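DNA ligase (Alteromonas mediterranea, PDB 6GDR) probably seals nicks in DNA as a minimal ATP-dependent ligase of the Lig E type, with AMP bound in its nucleotidyltransferase domain. Local coordinates at residues D[177-180]-D[181-185]; D[138-141]-D[142-146]. One frame throughout, in Å; residues are numbered along the deposited sequence.

Contact 1: residues D[177-180]-D[181-185]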
ATOM      1  N   GLU D 177     -18.753   6.276   0.184  1.00 61.79           N
ATOM      2  CA  GLU D 177     -18.936   6.834   1.521  1.00 62.30           C
ATOM      3  C   GLU D 177     -18.001   6.177   2.529  1.00 48.01           C
ATOM      4  O   GLU D 177     -17.444   6.856   3.397  1.00 49.67           O
ATOM      5  CB  GLU D 177     -20.391   6.675   1.963  1.00 64.94           C
ATOM      6  CG  GLU D 177     -21.375   7.513   1.164  1.00 81.36           C
ATOM      7  CD  GLU D 177     -22.804   7.348   1.646  0.79 97.05           C
ATOM      8  OE1 GLU D 177     -23.062   6.417   2.438  1.00 80.87           O
ATOM      9  OE2 GLU D 177     -23.669   8.150   1.235  1.00 94.50           O
ATOM     10  N   LYS D 178     -17.822   4.858   2.436  1.00 44.07           N
ATOM     11  CA  LYS D 178     -16.901   4.181   3.344  1.00 51.72           C
ATOM     12  C   LYS D 178     -15.471   4.645   3.109  1.00 44.65           C
ATOM     13  O   LYS D 178     -14.715   4.865   4.064  1.00 49.52           O
ATOM     14  CB  LYS D 178     -17.007   2.666   3.176  1.00 50.17           C
ATOM     15  CG  LYS D 178     -16.156   1.864   4.159  1.00 52.25           C
ATOM     16  CD  LYS D 178     -16.638   2.034   5.595  1.00 49.78           C
ATOM     17  CE  LYS D 178     -15.701   1.368   6.587  1.00 58.32           C
ATOM     18  NZ  LYS D 178     -16.087   1.657   7.998  0.50 47.50           N
ATOM     19  N   LEU D 179     -15.080   4.799   1.844  1.00 47.13           N
ATOM     20  CA  LEU D 179     -13.749   5.307   1.532  1.00 52.32           C
ATOM     21  C   LEU D 179     -13.530   6.677   2.161  1.00 49.44           C
ATOM     22  O   LEU D 179     -12.499   6.924   2.797  1.00 52.27           O
ATOM     23  CB  LEU D 179     -13.565   5.369   0.016  1.00 48.35           C
ATOM     24  CG  LEU D 179     -12.244   5.947  -0.488  1.00 55.78           C
ATOM     25  CD1 LEU D 179     -11.062   5.124   0.009  1.00 54.41           C
ATOM     26  CD2 LEU D 179     -12.258   6.013  -2.005  1.00 57.94           C
ATOM     27  N   GLU D 180     -14.497   7.583   1.995  1.00 50.18           N
ATOM     28  CA  GLU D 180     -14.397   8.905   2.606  1.00 51.70           C
ATOM     29  C   GLU D 180     -14.230   8.796   4.116  1.00 47.74           C
ATOM     30  O   GLU D 180     -13.348   9.434   4.703  1.00 54.95           O
ATOM     31  CB  GLU D 180     -15.635   9.735   2.263  1.00 56.38           C
ATOM     32  CG  GLU D 180     -15.380  10.871   1.283  1.00 64.81           C
ATOM     33  CD  GLU D 180     -14.582  12.004   1.899  0.50 64.85           C
ATOM     34  OE1 GLU D 180     -13.669  12.526   1.225  0.50 68.69           O
ATOM     35  OE2 GLU D 180     -14.864  12.372   3.058  0.50 62.58           O
ATOM     36  N   GLN D 181     -15.071   7.989   4.763  1.00 41.21           N
ATOM     37  CA  GLN D 181     -14.999   7.846   6.215  1.00 54.56           C
ATOM     38  C   GLN D 181     -13.640   7.308   6.644  1.00 47.45           C
ATOM     39  O   GLN D 181     -13.006   7.847   7.560  0.63 41.29           O
ATOM     40  CB  GLN D 181     -16.126   6.934   6.704  1.00 43.60           C
ATOM     41  CG  GLN D 181     -16.106   6.659   8.201  1.00 51.48           C
ATOM     42  CD  GLN D 181     -15.341   5.399   8.564  1.00 50.63           C
ATOM     43  OE1 GLN D 181     -15.394   4.397   7.850  0.77 46.40           O
ATOM     44  NE2 GLN D 181     -14.624   5.443   9.682  1.00 52.73           N
ATOM     45  N   VAL D 182     -13.173   6.244   5.990  1.00 55.97           N
ATOM     46  CA  VAL D 182     -11.874   5.670   6.330  1.00 41.20           C
ATOM     47  C   VAL D 182     -10.771   6.703   6.128  1.00 41.04           C
ATOM     48  O   VAL D 182      -9.907   6.894   6.992  1.00 47.02           O
ATOM     49  CB  VAL D 182     -11.619   4.397   5.504  1.00 46.82           C
ATOM     50  CG1 VAL D 182     -10.198   3.886   5.708  1.00 59.49           C
ATOM     51  CG2 VAL D 182     -12.621   3.317   5.885  1.00 45.87           C
ATOM     52  N   THR D 183     -10.786   7.386   4.981  1.00 44.18           N
ATOM     53  CA  THR D 183      -9.764   8.390   4.700  1.00 37.21           C
ATOM     54  C   THR D 183      -9.741   9.461   5.783  1.00 53.51           C
ATOM     55  O   THR D 183      -8.677   9.802   6.314  1.00 61.68           O
ATOM     56  CB  THR D 183     -10.011   9.018   3.327  1.00 50.97           C
ATOM     57  OG1 THR D 183     -10.090   7.987   2.334  1.00 50.63           O
ATOM     58  CG2 THR D 183      -8.885   9.979   2.959  1.00 41.49           C
ATOM     59  N   LEU D 184     -10.913  10.001   6.127  1.00 56.80           N
ATOM     60  CA  LEU D 184     -10.984  11.032   7.158  1.00 56.67           C
ATOM     61  C   LEU D 184     -10.571  10.493   8.520  1.00 49.71           C
ATOM     62  O   LEU D 184     -10.081  11.252   9.364  1.00 58.95           O
ATOM     63  CB  LEU D 184     -12.400  11.605   7.220  1.00 46.64           C
ATOM     64  CG  LEU D 184     -12.734  12.725   6.232  1.00 66.61           C
ATOM     65  CD1 LEU D 184     -12.129  12.482   4.852  1.00 83.82           C
ATOM     66  CD2 LEU D 184     -14.242  12.879   6.125  1.00 54.83           C
ATOM     67  N   SER D 185     -10.756   9.196   8.755  1.00 47.03           N
ATOM     68  CA  SER D 185     -10.361   8.581  10.014  1.00 49.36           C
ATOM     69  C   SER D 185      -8.893   8.173  10.038  1.00 54.02           C
ATOM     70  O   SER D 185      -8.475   7.482  10.973  1.00 60.25           O
ATOM     71  CB  SER D 185     -11.239   7.360  10.301  1.00 44.44           C
ATOM     72  OG  SER D 185     -12.596   7.733  10.471  1.00 48.46           O
TER
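K178 and Q181 lie side by side and point the same way on the last turns of helix 172-184. The ammonium of K178 donates to the side-chain carbonyl of Q181, with NZ 2.8 Å from OE1. NZ sits tilted from the amide plane. With CG anti to the backbone N (chi1 -176°) and a bend at chi2, the lysine chain leans toward the C-terminal end of the helix and brings NZ beside Q181. Its CE also packs on CG2 of V182 at 3.7 Å.

At the next residue, L179 O accepts two bonds from T183. The backbone N of T183 donates the usual helical bond, while OG1 of T183 reaches L179 O at 2.7 Å from above the carbonyl plane. The hydroxyl thus folds back on its own helix. The carboxylate of E180 lies across the end of L184, with OE2 3.2 Å from CD2; OE1 has a weak hydrogen bond to Q212.

Behind these side chains stand the regular i to i+4 backbone bonds. S185 is the first residue to leave the helix. Its OG and N approach Q181 O from opposite faces of the carbonyl plane, OG at 2.9 Å. S185 O accepts from R78.

This is local packing at a helix C-terminus. L179, V182 and K178 rest on L190 of strand 189-194, K178 also meets F167 and L169, and Q212 lies against L179 and T183.

Contact 2: residues D[138-141]-D[142-146]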
ATOM      1  N   ALA D 138      -3.246 -22.720  -4.131  1.00106.59           N
ATOM      2  CA  ALA D 138      -3.653 -22.959  -5.509  1.00 97.95           C
ATOM      3  C   ALA D 138      -4.971 -23.721  -5.543  1.00 94.47           C
ATOM      4  O   ALA D 138      -5.104 -24.777  -4.917  1.00108.71           O
ATOM      5  CB  ALA D 138      -2.574 -23.741  -6.259  1.00111.61           C
ATOM      6  N   GLY D 139      -5.944 -23.178  -6.273  1.00 94.12           N
ATOM      7  CA  GLY D 139      -7.194 -23.871  -6.514  1.00 84.69           C
ATOM      8  C   GLY D 139      -8.152 -23.874  -5.341  1.00 91.00           C
ATOM      9  O   GLY D 139      -8.591 -24.939  -4.897  1.00 80.33           O
ATOM     10  N   GLN D 140      -8.487 -22.692  -4.828  1.00 95.41           N
ATOM     11  CA  GLN D 140      -9.483 -22.581  -3.772  1.00 87.30           C
ATOM     12  C   GLN D 140      -9.881 -21.119  -3.631  1.00 72.84           C
ATOM     13  O   GLN D 140      -9.030 -20.231  -3.717  1.00 75.21           O
ATOM     14  CB  GLN D 140      -8.948 -23.125  -2.441  1.00 91.33           C
ATOM     15  CG  GLN D 140     -10.038 -23.627  -1.494  1.00 89.90           C
ATOM     16  CD  GLN D 140      -9.771 -25.024  -0.959  1.00101.13           C
ATOM     17  OE1 GLN D 140      -8.900 -25.741  -1.454  1.00 97.77           O
ATOM     18  NE2 GLN D 140     -10.529 -25.419   0.059  1.00 99.59           N
ATOM     19  N   SER D 141     -11.172 -20.882  -3.417  1.00 70.54           N
ATOM     20  CA  SER D 141     -11.700 -19.526  -3.406  1.00 77.42           C
ATOM     21  C   SER D 141     -11.179 -18.744  -2.206  1.00 69.74           C
ATOM     22  O   SER D 141     -10.855 -19.309  -1.158  1.00 72.67           O
ATOM     23  CB  SER D 141     -13.228 -19.548  -3.378  1.00 73.41           C
ATOM     24  OG  SER D 141     -13.703 -20.005  -2.122  1.00 70.14           O
ATOM     25  N   PHE D 142     -11.111 -17.420  -2.368  1.00 59.96           N
ATOM     26  CA  PHE D 142     -10.690 -16.561  -1.268  1.00 75.17           C
ATOM     27  C   PHE D 142     -11.607 -16.711  -0.063  1.00 65.18           C
ATOM     28  O   PHE D 142     -11.154 -16.586   1.081  1.00 67.37           O
ATOM     29  CB  PHE D 142     -10.651 -15.102  -1.723  1.00 59.20           C
ATOM     30  CG  PHE D 142     -10.290 -14.136  -0.630  1.00 65.05           C
ATOM     31  CD1 PHE D 142      -9.014 -14.122  -0.095  1.00 56.41           C
ATOM     32  CD2 PHE D 142     -11.226 -13.241  -0.142  1.00 62.71           C
ATOM     33  CE1 PHE D 142      -8.679 -13.235   0.908  1.00 65.13           C
ATOM     34  CE2 PHE D 142     -10.896 -12.351   0.862  1.00 61.22           C
ATOM     35  CZ  PHE D 142      -9.621 -12.348   1.387  1.00 49.88           C
ATOM     36  N   ASP D 143     -12.895 -16.972  -0.296  1.00 70.41           N
ATOM     37  CA  ASP D 143     -13.805 -17.226   0.816  1.00 78.71           C
ATOM     38  C   ASP D 143     -13.304 -18.385   1.667  1.00 67.15           C
ATOM     39  O   ASP D 143     -13.351 -18.327   2.901  1.00 59.42           O
ATOM     40  CB  ASP D 143     -15.210 -17.517   0.287  1.00 67.34           C
ATOM     41  CG  ASP D 143     -16.293 -17.178   1.291  1.00 76.30           C
ATOM     42  OD1 ASP D 143     -16.759 -16.020   1.296  1.00 78.90           O
ATOM     43  OD2 ASP D 143     -16.675 -18.069   2.080  1.00 89.72           O
ATOM     44  N   SER D 144     -12.809 -19.445   1.022  1.00 59.24           N
ATOM     45  CA  SER D 144     -12.270 -20.581   1.761  1.00 76.80           C
ATOM     46  C   SER D 144     -10.965 -20.217   2.457  1.00 72.79           C
ATOM     47  O   SER D 144     -10.739 -20.608   3.608  1.00 57.80           O
ATOM     48  CB  SER D 144     -12.059 -21.764   0.817  1.00 81.49           C
ATOM     49  OG  SER D 144     -11.351 -22.809   1.459  1.00107.76           O
ATOM     50  N   ARG D 145     -10.093 -19.471   1.774  1.00 71.38           N
ATOM     51  CA  ARG D 145      -8.826 -19.075   2.382  1.00 69.41           C
ATOM     52  C   ARG D 145      -9.058 -18.172   3.587  1.00 55.99           C
ATOM     53  O   ARG D 145      -8.393 -18.318   4.619  1.00 59.85           O
ATOM     54  CB  ARG D 145      -7.943 -18.380   1.344  1.00 65.88           C
ATOM     55  CG  ARG D 145      -7.784 -19.173   0.053  1.00 77.83           C
ATOM     56  CD  ARG D 145      -6.600 -18.695  -0.770  1.00 75.23           C
ATOM     57  NE  ARG D 145      -6.768 -17.331  -1.267  1.00 81.82           N
ATOM     58  CZ  ARG D 145      -7.395 -17.006  -2.396  1.00 68.29           C
ATOM     59  NH1 ARG D 145      -7.932 -17.943  -3.165  1.00 80.94           N
ATOM     60  NH2 ARG D 145      -7.487 -15.733  -2.757  1.00 63.47           N
ATOM     61  N   LEU D 146     -10.001 -17.234   3.476  1.00 53.73           N
ATOM     62  CA  LEU D 146     -10.367 -16.412   4.625  1.00 70.98           C
ATOM     63  C   LEU D 146     -10.819 -17.284   5.790  1.00 71.73           C
ATOM     64  O   LEU D 146     -10.379 -17.098   6.930  1.00 62.75           O
ATOM     65  CB  LEU D 146     -11.468 -15.425   4.235  1.00 59.23           C
ATOM     66  CG  LEU D 146     -12.045 -14.568   5.367  1.00 59.04           C
ATOM     67  CD1 LEU D 146     -10.982 -13.651   5.952  1.00 68.21           C
ATOM     68  CD2 LEU D 146     -13.237 -13.764   4.878  1.00 62.91           C
TER
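S141 holds its OG between the backbone N and the carbonyl carbon (chi1 70°), which turns the hydroxyl toward the first turn of helix 142-154. Q140 instead has CG anti to its backbone N (chi1 -154°) and a bend at chi2, which brings NE2 and CG beside the hydroxyl of S144. S141 is the N-cap. Its OG accepts a weak capping bond from S144 N at 3.3 Å. The S141 carbonyl accepts the first helical bond from R145 N at 3.0 Å, and a weak one from S144 N.

NE2 of Q140 donates to OG of S144 at 3.1 Å, with the hydroxyl tilted from the amide plane. CG of Q140 also touches S144 OG, at 3.3 Å. This side-chain bond ties the residue before the cap to the first turn.

R145 reaches back to the backbone of Q140. NH1 lies 2.6 Å from O of Q140, a weak bond because the angle at the hydrogen is only 120°. The oxygen sits at the guanidinium edge, in its plane. CA of F142 lies 3.4 Å above one face. The stronger partner of R145 is D134, which forms a salt bridge with NE and probably fixes the group's rotation.

Residues 138-141 are the end of the loop that joins strand 129-134 to helix 142-154. D143 bonds to W30 of strand 29-34, and the ring of F142 stacks with H193 of strand 189-194.

Contacts 1 and 2 hold opposite kinds of helix end. Contact 2 lies at the N-terminal end of helix 142-154, with S141 as N-cap, and contact 1 at the C-terminal end of helix 172-184. They come in series along the chain, both in the ATP-dependent DNA ligase domain. Their centres are 28 Å apart and their nearest atoms about 15 Å, so they do not touch. Strand 189-194 relates them: contact 1 packs on L190, the ring of F142 in contact 2 stacks with H193, and M191 of that strand lines the AMP pocket. The side chain of F142 is about 7 Å from AMP and that of V182 about 10 Å. Neither belongs to the pocket lining.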